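Local coordinates for protein AvrRxo1-ORF2 (Xanthomonas oryzae pv. oryzicola, PDB 4Z8T) that binds the Xanthomonas type III effector AvrRxo1-ORF1, a protein with a polynucleotide kinase domain, and probably serves as its chaperone, at residues V38-F43 and M73-Y78. Residues are numbered along the deposited sequence; the frame is centred on the assembly and turned at random.
Sequences VGKERF and MYYVEY
K40 to F43 run in extended, polyproline-like conformation past the C-terminal end of helix 63-77, where Y74 and Y75 reach across to the connection; the CA atoms of F43 and Y74 are 7.5 Å apart. The connection leaves helix 6-38 through a Schellman motif, with G39 at positive phi, and leads to helix 45-51, while a pi-type turn at 73-77 finishes the other helix. K40 lies fully stretched as far as CE, its CG anti to the backbone N (chi1 176°), and this length carries the ammonium across the face of the Y74 ring toward the carbonyls at the helix end. CE sits over one face of that ring, 3.5 Å from the centroid, in a CH-pi contact, and NZ adds a cation-pi interaction almost on the ring normal. NZ then donates to Y74 O at 2.8 Å, from above the carbonyl plane, and to V81 O; a water links it to Y75 O. The buried charge is thus gripped largely by backbone oxygens. The Y74 side chain runs antiparallel to that of K40, which brings its OH to E41 O, to which it donates at 2.7 Å. F43 packs CD1 obliquely against Y74 CD2, the two planes 43° apart, while F87 meets Y74 edge-to-face. Y75 OH accepts a hydrogen bond from F43 N at 2.9 Å, with an N-H...O angle of 148°, and a second water joins this hydroxyl to K40 O.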
ATOM      1  N   VAL B  38      19.657   2.992 -14.575  1.00 34.64           N
ATOM      2  CA  VAL B  38      19.544   4.376 -15.030  1.00 36.36           C
ATOM      3  C   VAL B  38      20.864   5.146 -14.909  1.00 37.18           C
ATOM      4  O   VAL B  38      20.945   6.315 -15.291  1.00 40.77           O
ATOM      5  CB  VAL B  38      18.397   5.138 -14.314  1.00 39.76           C
ATOM      6  CG1 VAL B  38      17.135   4.306 -14.309  1.00 38.57           C
ATOM      7  CG2 VAL B  38      18.784   5.489 -12.887  1.00 35.90           C
ATOM      8  N   GLY B  39      21.891   4.488 -14.380  1.00 34.18           N
ATOM      9  CA  GLY B  39      23.211   5.090 -14.296  1.00 35.43           C
ATOM     10  C   GLY B  39      23.426   6.006 -13.105  1.00 41.13           C
ATOM     11  O   GLY B  39      24.298   6.877 -13.132  1.00 38.70           O
ATOM     12  N   LYS B  40      22.638   5.807 -12.051  1.00 34.41           N
ATOM     13  CA  LYS B  40      22.763   6.603 -10.834  1.00 36.74           C
ATOM     14  C   LYS B  40      24.156   6.419 -10.233  1.00 33.56           C
ATOM     15  O   LYS B  40      24.682   5.307 -10.206  1.00 35.28           O
ATOM     16  CB  LYS B  40      21.676   6.173  -9.840  1.00 33.17           C
ATOM     17  CG  LYS B  40      21.707   6.845  -8.467  1.00 34.59           C
ATOM     18  CD  LYS B  40      20.365   6.612  -7.774  1.00 33.03           C
ATOM     19  CE  LYS B  40      20.379   7.078  -6.334  1.00 31.99           C
ATOM     20  NZ  LYS B  40      19.072   7.703  -5.991  1.00 32.93           N
ATOM     21  N   GLU B  41      24.765   7.512  -9.774  1.00 37.88           N
ATOM     22  CA  GLU B  41      26.101   7.458  -9.187  1.00 38.18           C
ATOM     23  C   GLU B  41      26.161   6.484  -8.013  1.00 39.72           C
ATOM     24  O   GLU B  41      25.268   6.458  -7.160  1.00 37.92           O
ATOM     25  CB  GLU B  41      26.555   8.858  -8.752  1.00 39.22           C
ATOM     26  CG  GLU B  41      27.939   8.914  -8.126  1.00 42.07           C
ATOM     27  CD  GLU B  41      28.366  10.330  -7.780  1.00 44.36           C
ATOM     28  OE1 GLU B  41      27.640  11.283  -8.141  1.00 45.75           O
ATOM     29  OE2 GLU B  41      29.433  10.489  -7.147  1.00 50.24           O
ATOM     30  N   ARG B  42      27.202   5.661  -7.988  1.00 34.23           N
ATOM     31  CA  ARG B  42      27.386   4.682  -6.925  1.00 37.10           C
ATOM     32  C   ARG B  42      27.537   5.368  -5.570  1.00 41.26           C
ATOM     33  O   ARG B  42      28.278   6.345  -5.450  1.00 39.57           O
ATOM     34  CB  ARG B  42      28.630   3.847  -7.198  1.00 40.93           C
ATOM     35  CG  ARG B  42      28.864   2.775  -6.166  1.00 43.90           C
ATOM     36  CD  ARG B  42      28.476   1.418  -6.709  1.00 50.94           C
ATOM     37  NE  ARG B  42      29.283   1.072  -7.876  1.00 54.45           N
ATOM     38  CZ  ARG B  42      29.388  -0.154  -8.380  1.00 57.02           C
ATOM     39  NH1 ARG B  42      28.738  -1.167  -7.818  1.00 56.40           N
ATOM     40  NH2 ARG B  42      30.150  -0.369  -9.446  1.00 56.38           N
ATOM     41  N   PHE B  43      26.853   4.857  -4.547  1.00 36.41           N
ATOM     42  CA  PHE B  43      26.921   5.509  -3.243  1.00 36.86           C
ATOM     43  C   PHE B  43      28.297   5.387  -2.598  1.00 40.64           C
ATOM     44  O   PHE B  43      28.831   4.284  -2.430  1.00 40.90           O
ATOM     45  CB  PHE B  43      25.844   5.012  -2.280  1.00 36.46           C
ATOM     46  CG  PHE B  43      25.821   5.772  -0.983  1.00 36.67           C
ATOM     47  CD1 PHE B  43      25.256   7.039  -0.921  1.00 34.20           C
ATOM     48  CD2 PHE B  43      26.395   5.241   0.161  1.00 38.63           C
ATOM     49  CE1 PHE B  43      25.251   7.754   0.264  1.00 36.71           C
ATOM     50  CE2 PHE B  43      26.389   5.952   1.349  1.00 38.40           C
ATOM     51  CZ  PHE B  43      25.817   7.206   1.398  1.00 35.48           C
HETATM   52  N   MSE B  73      18.832   5.833   2.350  1.00 23.63           N
HETATM   53  CA  MSE B  73      18.101   7.044   1.984  1.00 20.56           C
HETATM   54  C   MSE B  73      18.357   7.422   0.526  1.00 22.98           C
HETATM   55  O   MSE B  73      17.439   7.716  -0.230  1.00 19.55           O
HETATM   56  CB  MSE B  73      18.471   8.206   2.914  1.00 21.62           C
HETATM   57  CG  MSE B  73      17.758   9.485   2.571  1.00 21.67           C
HETATM   58 SE   MSE B  73      18.383  10.921   3.736  1.00 30.62          SE
HETATM   59  CE  MSE B  73      17.905  10.109   5.406  1.00 25.15           C
ATOM     60  N   TYR B  74      19.622   7.374   0.126  1.00 22.86           N
ATOM     61  CA  TYR B  74      20.018   7.741  -1.222  1.00 24.08           C
ATOM     62  C   TYR B  74      19.285   6.901  -2.269  1.00 21.51           C
ATOM     63  O   TYR B  74      18.720   7.432  -3.226  1.00 22.58           O
ATOM     64  CB  TYR B  74      21.532   7.543  -1.338  1.00 23.02           C
ATOM     65  CG  TYR B  74      22.147   7.833  -2.693  1.00 27.97           C
ATOM     66  CD1 TYR B  74      22.137   9.111  -3.226  1.00 26.61           C
ATOM     67  CD2 TYR B  74      22.765   6.824  -3.417  1.00 29.97           C
ATOM     68  CE1 TYR B  74      22.721   9.377  -4.454  1.00 32.80           C
ATOM     69  CE2 TYR B  74      23.351   7.080  -4.640  1.00 31.42           C
ATOM     70  CZ  TYR B  74      23.324   8.354  -5.152  1.00 34.19           C
ATOM     71  OH  TYR B  74      23.902   8.614  -6.371  1.00 37.11           O
ATOM     72  N   TYR B  75      19.278   5.591  -2.063  1.00 25.13           N
ATOM     73  CA  TYR B  75      18.725   4.679  -3.058  1.00 23.15           C
ATOM     74  C   TYR B  75      17.216   4.511  -2.965  1.00 21.95           C
ATOM     75  O   TYR B  75      16.547   4.456  -3.988  1.00 21.40           O
ATOM     76  CB  TYR B  75      19.382   3.309  -2.963  1.00 23.23           C
ATOM     77  CG  TYR B  75      20.767   3.278  -3.573  1.00 23.48           C
ATOM     78  CD1 TYR B  75      20.957   3.599  -4.911  1.00 28.64           C
ATOM     79  CD2 TYR B  75      21.871   2.927  -2.814  1.00 30.65           C
ATOM     80  CE1 TYR B  75      22.223   3.571  -5.478  1.00 29.76           C
ATOM     81  CE2 TYR B  75      23.148   2.894  -3.373  1.00 30.14           C
ATOM     82  CZ  TYR B  75      23.306   3.220  -4.706  1.00 30.58           C
ATOM     83  OH  TYR B  75      24.557   3.201  -5.281  1.00 33.17           O
ATOM     84  N   VAL B  76      16.695   4.409  -1.745  1.00 19.98           N
ATOM     85  CA  VAL B  76      15.280   4.074  -1.562  1.00 20.71           C
ATOM     86  C   VAL B  76      14.389   5.304  -1.537  1.00 22.93           C
ATOM     87  O   VAL B  76      13.327   5.324  -2.161  1.00 21.91           O
ATOM     88  CB  VAL B  76      15.064   3.250  -0.293  1.00 21.08           C
ATOM     89  CG1 VAL B  76      13.592   2.925  -0.112  1.00 21.76           C
ATOM     90  CG2 VAL B  76      15.860   1.970  -0.370  1.00 23.66           C
ATOM     91  N   GLU B  77      14.821   6.344  -0.833  1.00 18.97           N
ATOM     92  CA  GLU B  77      13.971   7.523  -0.680  1.00 20.43           C
ATOM     93  C   GLU B  77      14.108   8.548  -1.789  1.00 24.22           C
ATOM     94  O   GLU B  77      13.186   9.317  -2.036  1.00 23.03           O
ATOM     95  CB  GLU B  77      14.241   8.198   0.656  1.00 20.37           C
ATOM     96  CG  GLU B  77      13.811   7.412   1.855  1.00 20.81           C
ATOM     97  CD  GLU B  77      14.025   8.211   3.121  1.00 22.63           C
ATOM     98  OE1 GLU B  77      14.748   7.729   4.021  1.00 23.27           O
ATOM     99  OE2 GLU B  77      13.479   9.338   3.204  1.00 22.70           O
ATOM    100  N   TYR B  78      15.260   8.575  -2.456  1.00 23.83           N
ATOM    101  CA  TYR B  78      15.478   9.569  -3.508  1.00 27.59           C
ATOM    102  C   TYR B  78      15.937   8.912  -4.802  1.00 30.73           C
ATOM    103  O   TYR B  78      17.064   9.149  -5.263  1.00 30.24           O
ATOM    104  CB  TYR B  78      16.459  10.654  -3.034  1.00 26.49           C
ATOM    105  CG  TYR B  78      15.925  11.403  -1.829  1.00 25.17           C
ATOM    106  CD1 TYR B  78      15.128  12.529  -1.983  1.00 30.24           C
ATOM    107  CD2 TYR B  78      16.182  10.954  -0.540  1.00 25.40           C
ATOM    108  CE1 TYR B  78      14.618  13.200  -0.890  1.00 28.25           C
ATOM    109  CE2 TYR B  78      15.674  11.617   0.565  1.00 24.07           C
ATOM    110  CZ  TYR B  78      14.892  12.742   0.378  1.00 27.29           C
ATOM    111  OH  TYR B  78      14.381  13.400   1.467  1.00 26.62           O
TER
HETATM  112  O   HOH W   1      17.703   4.989  -6.286  1.00 28.36           O
HETATM  113  O   HOH W   2      24.166   3.199  -8.271  1.00 36.95           O